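Local coordinates for inositol-3-phosphate synthase (Caenorhabditis elegans, PDB 1VKO), which is a synthase with a Rossmann-type domain that binds nicotinamide-adenine-dinucleotide together with a potassium ion, and assembles from four copies of its chain, at residues Asp324-Ser327 with Gly328-Phe332; Ser495-Phe498 with Met499-Phe502; Thr437-Asp440 with Ser441-Ala444; Ser334-Val337 with Asp338-Val341; Thr91-Gly94 with Ser95-Asn99. All coordinates share one frame; numbering follows the deposited sequence.

Interaction 1 (Asp324-Ser327 with Gly328-Phe332). With POP (pyrophosphate 2-), chain H; NAD (nicotinamide-adenine-dinucleotide), chain G.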
# COMPACT_ATOMS: atom_id res chain seq x y z
N ASP A 324 28.58 1.13 2.37
CA ASP A 324 27.29 1.61 1.85
C ASP A 324 26.27 1.85 2.97
O ASP A 324 25.82 0.89 3.63
CB ASP A 324 26.75 0.65 0.78
CG ASP A 324 25.71 1.28 -0.14
OD1 ASP A 324 25.65 2.53 -0.27
OD2 ASP A 324 24.94 0.58 -0.84
N PHE A 325 25.91 3.13 3.17
CA PHE A 325 24.99 3.53 4.22
C PHE A 325 23.79 2.66 4.18
O PHE A 325 23.22 2.37 3.11
CB PHE A 325 24.49 4.97 4.07
CG PHE A 325 25.58 6.02 4.03
CD1 PHE A 325 26.55 6.09 5.02
CD2 PHE A 325 25.62 6.96 3.01
CE1 PHE A 325 27.55 7.09 4.98
CE2 PHE A 325 26.63 7.96 2.97
CZ PHE A 325 27.57 7.99 3.96
N LYS A 326 23.40 2.24 5.37
CA LYS A 326 22.18 1.51 5.52
C LYS A 326 21.14 2.42 6.11
O LYS A 326 20.96 2.48 7.34
CB LYS A 326 22.43 0.31 6.38
CG LYS A 326 21.27 -0.57 6.46
CD LYS A 326 21.28 -1.21 7.82
CE LYS A 326 22.09 -2.46 7.83
NZ LYS A 326 21.91 -3.17 9.12
N SER A 327 20.47 3.16 5.24
CA SER A 327 19.66 4.29 5.67
C SER A 327 18.13 4.01 5.76
O SER A 327 17.47 4.47 6.72
CB SER A 327 19.95 5.51 4.78
OG SER A 327 19.72 5.24 3.40
N GLY A 328 17.58 3.27 4.79
CA GLY A 328 16.13 3.23 4.61
C GLY A 328 15.54 1.85 4.41
O GLY A 328 15.25 1.14 5.37
N GLN A 329 15.34 1.48 3.14
CA GLN A 329 14.65 0.23 2.78
C GLN A 329 15.40 -1.04 3.27
O GLN A 329 14.77 -2.02 3.67
CB GLN A 329 14.43 0.22 1.26
CG GLN A 329 13.90 -1.08 0.70
CD GLN A 329 13.97 -1.09 -0.81
OE1 GLN A 329 15.08 -1.22 -1.37
NE2 GLN A 329 12.81 -0.96 -1.49
N THR A 330 16.73 -0.98 3.24
CA THR A 330 17.61 -2.06 3.70
C THR A 330 17.74 -2.14 5.23
O THR A 330 17.92 -3.25 5.77
CB THR A 330 19.00 -1.94 3.01
OG1 THR A 330 18.84 -2.05 1.58
CG2 THR A 330 19.92 -3.13 3.37
N LYS A 331 17.67 -1.00 5.93
CA LYS A 331 17.68 -0.95 7.41
C LYS A 331 16.44 -1.72 7.90
O LYS A 331 16.54 -2.63 8.74
CB LYS A 331 17.68 0.51 7.93
CG LYS A 331 18.01 0.78 9.44
CD LYS A 331 17.70 2.24 9.77
CE LYS A 331 18.20 2.73 11.16
NZ LYS A 331 19.68 3.07 11.22
N PHE A 332 15.29 -1.37 7.32
CA PHE A 332 14.05 -2.10 7.57
C PHE A 332 14.19 -3.57 7.18
O PHE A 332 13.98 -4.43 8.02
CB PHE A 332 12.88 -1.49 6.80
CG PHE A 332 11.61 -2.24 7.00
CD1 PHE A 332 10.80 -1.97 8.10
CD2 PHE A 332 11.24 -3.25 6.11
CE1 PHE A 332 9.62 -2.69 8.31
CE2 PHE A 332 10.11 -3.96 6.31
CZ PHE A 332 9.28 -3.67 7.42
P1 POP H . 18.39 1.99 1.71
O1 POP H . 18.62 1.74 3.19
O2 POP H . 17.18 2.87 1.51
O3 POP H . 18.16 0.66 1.00
O POP H . 19.69 2.79 1.10
P2 POP H . 19.90 3.28 -0.44
O4 POP H . 19.58 4.77 -0.50
O5 POP H . 21.34 3.00 -0.84
O6 POP H . 19.01 2.61 -1.49
PA NAD G . 25.01 13.49 -4.41
O1A NAD G . 25.11 13.49 -5.86
O2A NAD G . 24.10 14.57 -4.00
O5B NAD G . 26.49 13.65 -3.84
C5B NAD G . 27.59 13.29 -4.61
C4B NAD G . 28.56 14.45 -4.60
O4B NAD G . 29.86 13.94 -4.76
C3B NAD G . 28.32 15.41 -5.73
O3B NAD G . 28.62 16.68 -5.17
C2B NAD G . 29.40 15.14 -6.74
O2B NAD G . 29.85 16.43 -7.15
C1B NAD G . 30.49 14.51 -5.88
N9A NAD G . 31.50 13.61 -6.49
C8A NAD G . 31.36 12.69 -7.48
N7A NAD G . 32.57 12.13 -7.71
C5A NAD G . 33.50 12.67 -6.90
C6A NAD G . 34.89 12.50 -6.75
N6A NAD G . 35.63 11.68 -7.52
N1A NAD G . 35.55 13.27 -5.82
C2A NAD G . 34.88 14.19 -5.08
N3A NAD G . 33.54 14.37 -5.27
C4A NAD G . 32.84 13.63 -6.15
O3 NAD G . 24.55 12.05 -3.82
PN NAD G . 24.23 11.89 -2.27
O1N NAD G . 24.99 12.94 -1.55
O2N NAD G . 22.77 11.83 -2.13
O5D NAD G . 24.94 10.51 -1.82
C5D NAD G . 26.29 10.23 -2.18
C4D NAD G . 26.65 8.73 -2.15
O4D NAD G . 26.19 8.13 -0.96
C3D NAD G . 26.05 7.92 -3.31
O3D NAD G . 27.02 7.00 -3.75
C2D NAD G . 25.00 7.07 -2.63
O2D NAD G . 24.77 5.80 -3.22
C1D NAD G . 25.62 6.88 -1.27
N1N NAD G . 24.53 6.45 -0.41
C2N NAD G . 23.47 7.27 -0.18
C3N NAD G . 22.43 6.82 0.61
C7N NAD G . 21.51 7.86 1.12
O7N NAD G . 21.75 9.17 0.63
N7N NAD G . 20.56 7.54 2.01
C4N NAD G . 22.47 5.55 1.21
C5N NAD G . 23.55 4.72 0.95
C6N NAD G . 24.59 5.18 0.13
O HOH W 1 21.83 2.11 9.95
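Lys326 and Lys331 bring their CA atoms to 5.5 Å where the loop Asp324-Ser327 turns into the helix beginning at Gln329, with Gly328 at the N-cap. The first amides of this helix face the pyrophosphate. Gln329 N donates to POP O2 at 2.8 Å (148° at the hydrogen). Thr330 N donates to POP O3 at 3.1 Å and makes a weak second bond to another oxygen of the same phosphate. Gly328 N also faces O1, though the modelled separation is too short to be trusted. Thr330 adds its hydroxyl: with OG1 beside the backbone N (chi1 -61°), it donates to POP O3 at 2.9 Å, so main chain and side chain grip one oxygen. Ser327 serves nicotinamide-adenine-dinucleotide instead, its OG accepting from the carboxamide nitrogen N7N at 2.8 Å (153°), while the Phe325 ring has C2N of the nicotinamide in plane at its edge. The two lysine chains cross at about a right angle. Lys326, bent at its second and third torsions, lays CD 3.6 Å from Lys331 CA; its NZ has Gln501 and Ser334 as partners. Lys331 runs extended to a final bend, where NZ donates to a water at 2.7 Å that in turn donates to Lys326 O. Lys373, Lys377, Lys414 and Lys484 also bond to the pyrophosphate. A helix N terminus ringed by lysines would favour a doubly charged anion, and the bond from N7N to Ser327 would help hold the carboxamide near that anion.

Interaction 2 (Ser495-Phe498 with Met499-Phe502)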
# COMPACT_ATOMS: atom_id res chain seq x y z
N SER A 495 27.58 -10.11 9.40
CA SER A 495 26.39 -10.12 10.24
C SER A 495 25.44 -9.03 9.76
O SER A 495 25.77 -7.84 9.89
CB SER A 495 26.77 -9.92 11.71
OG SER A 495 25.66 -10.13 12.55
N ASN A 496 24.29 -9.43 9.22
CA ASN A 496 23.40 -8.48 8.54
C ASN A 496 22.17 -7.98 9.30
O ASN A 496 21.57 -6.99 8.91
CB ASN A 496 22.97 -9.03 7.18
CG ASN A 496 24.11 -9.05 6.15
OD1 ASN A 496 24.68 -8.00 5.78
ND2 ASN A 496 24.42 -10.23 5.66
N ALA A 497 21.77 -8.66 10.37
CA ALA A 497 20.50 -8.35 11.02
C ALA A 497 20.69 -7.22 12.01
O ALA A 497 21.39 -7.37 13.03
CB ALA A 497 19.92 -9.58 11.67
N PHE A 498 20.06 -6.09 11.71
CA PHE A 498 20.27 -4.83 12.40
C PHE A 498 20.22 -4.90 13.92
O PHE A 498 21.15 -4.46 14.58
CB PHE A 498 19.30 -3.76 11.89
CG PHE A 498 19.32 -2.47 12.69
CD1 PHE A 498 20.22 -1.45 12.37
CD2 PHE A 498 18.43 -2.27 13.75
CE1 PHE A 498 20.24 -0.25 13.10
CE2 PHE A 498 18.45 -1.07 14.47
CZ PHE A 498 19.35 -0.06 14.15
N MET A 499 19.13 -5.41 14.48
CA MET A 499 19.01 -5.40 15.93
C MET A 499 20.14 -6.23 16.59
O MET A 499 20.62 -5.91 17.68
CB MET A 499 17.60 -5.81 16.39
CG MET A 499 16.49 -4.75 16.04
SD MET A 499 16.73 -3.04 16.68
CE MET A 499 16.95 -3.30 18.45
N ARG A 500 20.62 -7.23 15.87
CA ARG A 500 21.74 -8.02 16.34
C ARG A 500 23.05 -7.19 16.33
O ARG A 500 23.91 -7.34 17.22
CB ARG A 500 21.85 -9.29 15.48
CG ARG A 500 20.51 -10.04 15.29
CD ARG A 500 20.36 -11.33 16.11
NE ARG A 500 19.40 -12.27 15.51
CZ ARG A 500 18.31 -12.77 16.11
NH1 ARG A 500 18.01 -12.46 17.38
NH2 ARG A 500 17.51 -13.60 15.45
N GLN A 501 23.15 -6.30 15.35
CA GLN A 501 24.31 -5.42 15.18
C GLN A 501 24.35 -4.33 16.23
O GLN A 501 25.40 -3.78 16.56
CB GLN A 501 24.30 -4.78 13.78
CG GLN A 501 24.53 -5.71 12.60
CD GLN A 501 24.08 -5.07 11.30
OE1 GLN A 501 23.18 -4.24 11.31
NE2 GLN A 501 24.72 -5.42 10.18
N PHE A 502 23.17 -4.00 16.72
CA PHE A 502 22.97 -2.98 17.74
C PHE A 502 23.35 -3.54 19.11
O PHE A 502 24.00 -2.86 19.91
CB PHE A 502 21.52 -2.51 17.67
CG PHE A 502 21.11 -1.58 18.78
CD1 PHE A 502 21.42 -0.22 18.74
CD2 PHE A 502 20.33 -2.06 19.85
CE1 PHE A 502 21.01 0.65 19.76
CE2 PHE A 502 19.91 -1.19 20.87
CZ PHE A 502 20.26 0.16 20.82
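Ser495 and Gln501 are joined by a hydrogen bond from side chain to main chain: Gln501 NE2 donates to Ser495 O at 2.7 Å, the acceptor lying 25° out of the amide plane. Gln501 CG stands anti to its own carbonyl carbon (chi1 -69°), and the chain is extended beyond it, which carries the amide back past the start of helix 498-513 to the loop. Among the backbone bonds, the carbonyl of Ala497, the N-cap residue, accepts from Gln501 N at 3.1 Å and weakly from Arg500 N, and Phe502 N closes on Phe498 O at 3.0 Å. Two contacts are apolar. Met499, bent at its second and third torsions, brings SD to the edge of the Phe498 ring, 4.5 Å from the centroid and 77° off the normal, a Met-aromatic contact; the same ring meets Phe339 of the second subunit edge-to-face. Ala497 CB touches Arg500 CG at 3.7 Å, and the guanidinium beyond goes on to a salt bridge with Asp338. Both ends of the Gln501 amide are thus employed, NE2 as donor to a carbonyl and OE1 as acceptor from Lys326, which fixes its flip and ties the helix start to the lysine lining the pyrophosphate pocket.

Interaction 3 (Thr437-Asp440 with Ser441-Ala444). With K (potassium ion), chain B; NAD (nicotinamide-adenine-dinucleotide), chain G.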
# COMPACT_ATOMS: atom_id res chain seq x y z
N THR A 437 8.41 6.28 2.68
CA THR A 437 8.93 7.58 2.25
C THR A 437 10.26 7.90 2.97
O THR A 437 10.27 8.17 4.18
CB THR A 437 7.88 8.66 2.49
OG1 THR A 437 6.70 8.32 1.76
CG2 THR A 437 8.30 10.02 1.85
N CYS A 438 11.37 7.80 2.22
CA CYS A 438 12.76 7.91 2.76
C CYS A 438 13.40 9.23 2.33
O CYS A 438 13.81 9.40 1.16
CB CYS A 438 13.65 6.76 2.29
SG CYS A 438 13.10 5.17 2.91
N GLU A 439 13.47 10.16 3.26
CA GLU A 439 14.12 11.44 2.97
C GLU A 439 15.60 11.16 3.01
O GLU A 439 16.24 11.36 4.04
CB GLU A 439 13.67 12.45 4.00
CG GLU A 439 12.15 12.57 4.10
CD GLU A 439 11.47 13.02 2.80
OE1 GLU A 439 12.17 13.34 1.80
OE2 GLU A 439 10.21 13.06 2.76
N ASP A 440 16.14 10.63 1.90
CA ASP A 440 17.46 9.99 1.95
C ASP A 440 18.52 10.77 2.73
O ASP A 440 19.22 10.20 3.57
CB ASP A 440 17.98 9.71 0.55
CG ASP A 440 17.36 8.47 -0.07
OD1 ASP A 440 16.90 7.55 0.69
OD2 ASP A 440 17.28 8.34 -1.30
N SER A 441 18.67 12.06 2.42
CA SER A 441 19.72 12.89 3.02
C SER A 441 19.54 12.99 4.53
O SER A 441 20.53 12.99 5.28
CB SER A 441 19.72 14.29 2.39
OG SER A 441 20.16 14.26 1.03
N LEU A 442 18.28 13.08 4.94
CA LEU A 442 17.89 13.14 6.35
C LEU A 442 18.07 11.76 7.03
O LEU A 442 18.28 11.66 8.23
CB LEU A 442 16.45 13.68 6.50
CG LEU A 442 16.20 15.16 6.13
CD1 LEU A 442 14.71 15.52 6.30
CD2 LEU A 442 17.07 16.17 6.91
N LEU A 443 18.01 10.70 6.24
CA LEU A 443 18.35 9.40 6.76
C LEU A 443 19.87 9.22 6.84
O LEU A 443 20.37 8.76 7.87
CB LEU A 443 17.65 8.29 5.96
CG LEU A 443 16.17 8.01 6.32
CD1 LEU A 443 15.45 7.11 5.31
CD2 LEU A 443 16.03 7.41 7.73
N ALA A 444 20.59 9.64 5.79
CA ALA A 444 22.05 9.38 5.61
C ALA A 444 23.01 10.12 6.52
O ALA A 444 23.94 9.50 7.04
CB ALA A 444 22.44 9.64 4.19
K K B . 20.92 11.50 -0.37
PA NAD G . 25.01 13.49 -4.41
O1A NAD G . 25.11 13.49 -5.86
O2A NAD G . 24.10 14.57 -4.00
O5B NAD G . 26.49 13.65 -3.84
C5B NAD G . 27.59 13.29 -4.61
C4B NAD G . 28.56 14.45 -4.60
O4B NAD G . 29.86 13.94 -4.76
C3B NAD G . 28.32 15.41 -5.73
O3B NAD G . 28.62 16.68 -5.17
C2B NAD G . 29.40 15.14 -6.74
O2B NAD G . 29.85 16.43 -7.15
C1B NAD G . 30.49 14.51 -5.88
N9A NAD G . 31.50 13.61 -6.49
C8A NAD G . 31.36 12.69 -7.48
N7A NAD G . 32.57 12.13 -7.71
C5A NAD G . 33.50 12.67 -6.90
C6A NAD G . 34.89 12.50 -6.75
N6A NAD G . 35.63 11.68 -7.52
N1A NAD G . 35.55 13.27 -5.82
C2A NAD G . 34.88 14.19 -5.08
N3A NAD G . 33.54 14.37 -5.27
C4A NAD G . 32.84 13.63 -6.15
O3 NAD G . 24.55 12.05 -3.82
PN NAD G . 24.23 11.89 -2.27
O1N NAD G . 24.99 12.94 -1.55
O2N NAD G . 22.77 11.83 -2.13
O5D NAD G . 24.94 10.51 -1.82
C5D NAD G . 26.29 10.23 -2.18
C4D NAD G . 26.65 8.73 -2.15
O4D NAD G . 26.19 8.13 -0.96
C3D NAD G . 26.05 7.92 -3.31
O3D NAD G . 27.02 7.00 -3.75
C2D NAD G . 25.00 7.07 -2.63
O2D NAD G . 24.77 5.80 -3.22
C1D NAD G . 25.62 6.88 -1.27
N1N NAD G . 24.53 6.45 -0.41
C2N NAD G . 23.47 7.27 -0.18
C3N NAD G . 22.43 6.82 0.61
C7N NAD G . 21.51 7.86 1.12
O7N NAD G . 21.75 9.17 0.63
N7N NAD G . 20.56 7.54 2.01
C4N NAD G . 22.47 5.55 1.21
C5N NAD G . 23.55 4.72 0.95
C6N NAD G . 24.59 5.18 0.13
O HOH W 2 19.97 9.65 -2.09
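Ser441 follows Asp440 into the first turn of helix 440-458, and its OG, beside the backbone N (chi1 -69°), binds the potassium ion at 3.2 Å. That is a longer approach than those of dinucleotide O2N at 2.6 Å to potassium and O7N at 2.7 Å to potassium. A water, which donates a hydrogen bond to Asp440 OD2, and Asn88 also bind the metal, while Asp412, a second-shell residue, hydrogen-bonds to the Ser441 hydroxyl. Leu442 folds back on the strand end, its CB 3.9 Å from Glu439 CB, and its N bonds only weakly to Glu439 O. Leu443 donates its N to that carbonyl more squarely and presses CD1 against Cys438 CB at 3.5 Å. Ala444 N closes the turn on Asp440 O at 2.7 Å, nearly along the C=O axis; the same oxygen weakly takes the carboxamide N7N of nicotinamide-adenine-dinucleotide at 3.4 Å, and the Ala444 methyl lies against that nitrogen. Glu439, N-cap of the helix and centre of an inverse gamma turn, is where strand gives way to helix. The arrangement is a strand-to-helix junction built into a dinucleotide- and potassium-binding site, in which one metal ion links the diphosphate and the carboxamide of the dinucleotide to a helix N terminus.

Interaction 4 (Ser334-Val337 with Asp338-Val341)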
# COMPACT_ATOMS: atom_id res chain seq x y z
N SER A 334 16.62 -5.49 6.90
CA SER A 334 17.53 -6.01 7.94
C SER A 334 16.85 -6.44 9.25
O SER A 334 17.11 -7.53 9.74
CB SER A 334 18.59 -4.96 8.25
OG SER A 334 19.81 -5.60 8.52
N ALA A 335 15.99 -5.59 9.81
CA ALA A 335 15.29 -5.96 11.04
C ALA A 335 14.07 -6.90 10.84
O ALA A 335 13.75 -7.67 11.77
CB ALA A 335 14.89 -4.72 11.80
N PHE A 336 13.44 -6.85 9.66
CA PHE A 336 12.16 -7.52 9.36
C PHE A 336 12.34 -8.98 8.97
O PHE A 336 11.54 -9.83 9.38
CB PHE A 336 11.41 -6.78 8.24
CG PHE A 336 10.04 -7.33 7.92
CD1 PHE A 336 9.12 -7.60 8.94
CD2 PHE A 336 9.66 -7.55 6.60
CE1 PHE A 336 7.85 -8.11 8.63
CE2 PHE A 336 8.38 -8.08 6.29
CZ PHE A 336 7.48 -8.32 7.31
N VAL A 337 13.36 -9.26 8.16
CA VAL A 337 13.68 -10.64 7.78
C VAL A 337 14.21 -11.45 8.99
O VAL A 337 13.94 -12.66 9.09
CB VAL A 337 14.63 -10.73 6.53
CG1 VAL A 337 13.92 -10.25 5.27
CG2 VAL A 337 15.92 -9.95 6.73
N ASP A 338 14.93 -10.78 9.90
CA ASP A 338 15.38 -11.36 11.19
C ASP A 338 14.17 -11.75 12.09
O ASP A 338 14.01 -12.92 12.50
CB ASP A 338 16.26 -10.34 11.94
CG ASP A 338 17.07 -10.96 13.10
OD1 ASP A 338 17.85 -11.92 12.90
OD2 ASP A 338 17.04 -10.49 14.25
N PHE A 339 13.36 -10.74 12.40
CA PHE A 339 12.08 -10.94 13.08
C PHE A 339 11.27 -12.11 12.47
O PHE A 339 10.78 -12.95 13.21
CB PHE A 339 11.24 -9.64 13.14
CG PHE A 339 9.74 -9.89 13.17
CD1 PHE A 339 9.12 -10.37 14.34
CD2 PHE A 339 8.96 -9.71 12.03
CE1 PHE A 339 7.73 -10.64 14.37
CE2 PHE A 339 7.57 -9.97 12.05
CZ PHE A 339 6.96 -10.44 13.22
N LEU A 340 11.15 -12.17 11.14
CA LEU A 340 10.36 -13.24 10.47
C LEU A 340 11.00 -14.65 10.54
O LEU A 340 10.27 -15.65 10.65
CB LEU A 340 10.11 -12.92 9.01
CG LEU A 340 9.35 -11.69 8.49
CD1 LEU A 340 9.52 -11.63 6.96
CD2 LEU A 340 7.88 -11.68 8.87
N VAL A 341 12.33 -14.76 10.45
CA VAL A 341 12.94 -16.09 10.54
C VAL A 341 12.97 -16.58 12.01
O VAL A 341 12.73 -17.76 12.28
CB VAL A 341 14.32 -16.17 9.80
CG1 VAL A 341 14.99 -17.56 10.01
CG2 VAL A 341 14.14 -15.91 8.30
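Phe336 carries its CG anti to the backbone N (chi1 -176°) and Leu340 its CG anti to the carbonyl carbon (chi1 -60°), and these two settings bring ring and isobutyl group together one turn apart on the alpha-helix 329-342. The result is an i to i+4 CH-pi contact: Leu340 CD1 sits over one face of the Phe336 ring, 3.9 Å from its centroid and 16° off the normal. The other branch reaches the rim, with Leu340 CD2 at 3.6 Å from Phe336 CE1. Phe339, at i+3, meets the same ring obliquely through CD2, 3.7 Å from Phe336 CD1, and has the carbonyl oxygen of Phe336 near the plane of its ring, at the edge. Beneath the side chains run ordinary helical bonds, Phe339 N to Ala335 O at 3.2 Å and Leu340 N to Phe336 O at 3.0 Å, which set the spacing of the three residues. Phe336 also belongs to a wider aromatic cluster, meeting Phe432 and Tyr420 edge-to-face and the ring of Phe332 of the second subunit, so the helix here joins strand 413-423 to the subunit interface. Along another flank Asp338 CB rests 3.7 Å from Ser334 O, and Val341 packs on Met384 of helix 382-387. Val337 lies against Ile350 and Tyr420 of the sheet strands. Val341 N bonds to Val337 O at 3.0 Å. The Val341 methyl CG2 comes within 3.4 Å of that same Val337 O.

Interaction 5 (Thr91-Gly94 with Ser95-Asn99)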
# COMPACT_ATOMS: atom_id res chain seq x y z
N THR A 91 24.26 18.59 3.73
CA THR A 91 23.31 18.43 4.82
C THR A 91 23.99 18.09 6.14
O THR A 91 23.61 18.64 7.17
CB THR A 91 22.27 17.35 4.45
OG1 THR A 91 21.47 17.84 3.38
CG2 THR A 91 21.29 17.14 5.59
N ALA A 92 24.95 17.16 6.09
CA ALA A 92 25.77 16.82 7.22
C ALA A 92 26.37 18.07 7.83
O ALA A 92 26.28 18.27 9.03
CB ALA A 92 26.87 15.86 6.79
N VAL A 93 26.93 18.94 6.98
CA VAL A 93 27.56 20.19 7.44
C VAL A 93 26.47 21.14 7.96
O VAL A 93 26.57 21.66 9.06
CB VAL A 93 28.41 20.87 6.32
CG1 VAL A 93 29.13 22.13 6.83
CG2 VAL A 93 29.42 19.93 5.76
N GLY A 94 25.44 21.35 7.15
CA GLY A 94 24.35 22.25 7.51
C GLY A 94 23.76 21.99 8.88
O GLY A 94 23.62 22.91 9.69
N SER A 95 23.41 20.73 9.13
CA SER A 95 22.78 20.31 10.38
C SER A 95 23.64 20.46 11.63
O SER A 95 23.10 20.69 12.72
CB SER A 95 22.27 18.88 10.27
OG SER A 95 21.42 18.72 9.15
N ILE A 96 24.96 20.30 11.49
CA ILE A 96 25.90 20.59 12.61
C ILE A 96 25.77 22.06 13.03
O ILE A 96 25.52 22.38 14.20
CB ILE A 96 27.37 20.14 12.26
CG1 ILE A 96 27.42 18.60 12.16
CG2 ILE A 96 28.34 20.50 13.29
CD1 ILE A 96 28.67 18.05 11.50
N PHE A 97 25.88 22.95 12.06
CA PHE A 97 25.73 24.38 12.33
C PHE A 97 24.38 24.64 12.93
O PHE A 97 24.25 25.38 13.90
CB PHE A 97 25.84 25.18 11.04
CG PHE A 97 27.26 25.38 10.58
CD1 PHE A 97 28.26 25.77 11.49
CD2 PHE A 97 27.60 25.22 9.24
CE1 PHE A 97 29.57 25.96 11.07
CE2 PHE A 97 28.91 25.43 8.81
CZ PHE A 97 29.89 25.79 9.71
N ALA A 98 23.36 24.02 12.34
CA ALA A 98 22.00 24.26 12.71
C ALA A 98 21.80 23.84 14.14
O ALA A 98 21.14 24.55 14.89
CB ALA A 98 21.09 23.51 11.78
N ASN A 99 22.36 22.70 14.54
CA ASN A 99 22.31 22.30 15.97
C ASN A 99 23.18 23.14 16.93
O ASN A 99 22.80 23.35 18.07
CB ASN A 99 22.62 20.82 16.15
CG ASN A 99 21.47 19.94 15.77
OD1 ASN A 99 20.70 19.49 16.64
ND2 ASN A 99 21.33 19.69 14.47
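Thr91 and Ser95 lie one turn apart on helix 87-100, where Ser95 N donates to Thr91 O at 2.9 Å and Ala98 N to Gly94 O at 2.9 Å, the two intervening bonds being longer and weak. The hydroxyl of Ser95 doubles the first of these: with OG beside its backbone N (chi1 -54°) it donates to Thr91 O at 3.0 Å, and OG and N approach that oxygen from opposite faces of the carbonyl plane. A turn later the pattern recurs with an amide. Asn99 ND2 donates to Ser95 O at 2.7 Å, almost straight at 178° and in its own amide plane, while Asn99 N comes to the same oxygen from the other face; ND2 also bonds to Asn115 O. On the apolar flank Val93 and Phe97 run side by side, CG1 of the valine 3.9 Å from CE2 of the phenylalanine, and both touch Met188 of helix 178-188. Ile96 folds its CG1 over Ala92 O at 3.3 Å and, like Val93, packs on Ile156 of strand 154-159. This is the helix after strand 77-82 of the parallel sheet, consistent with the first beta-alpha unit of a Rossmann fold; the backbone N of Asn87, at the helix start, bonds to nicotinamide-adenine-dinucleotide.

Overall arrangement
From the N terminus, interaction 5 comes first, on helix 87-100, which follows strand 77-82. Interaction 1 follows at the loop after strand 320-321, and interaction 4 continues down the helix that interaction 1 begins. Interaction 3 turns strand 429-439 into helix 440-458, and interaction 2 starts helix 498-513. All five are local and in series; none encloses or crosses another. In space, Leu443 packs on Ser327 and Ser441 on Thr91, so interaction 3 stands between interactions 1 and 5, and interactions 1 and 3 both touch nicotinamide-adenine-dinucleotide, while interaction 2 docks on interactions 1 and 4. Interactions 4 and 5, about 33 Å apart between centres, mark the two ends. Each of the five also reaches the second subunit.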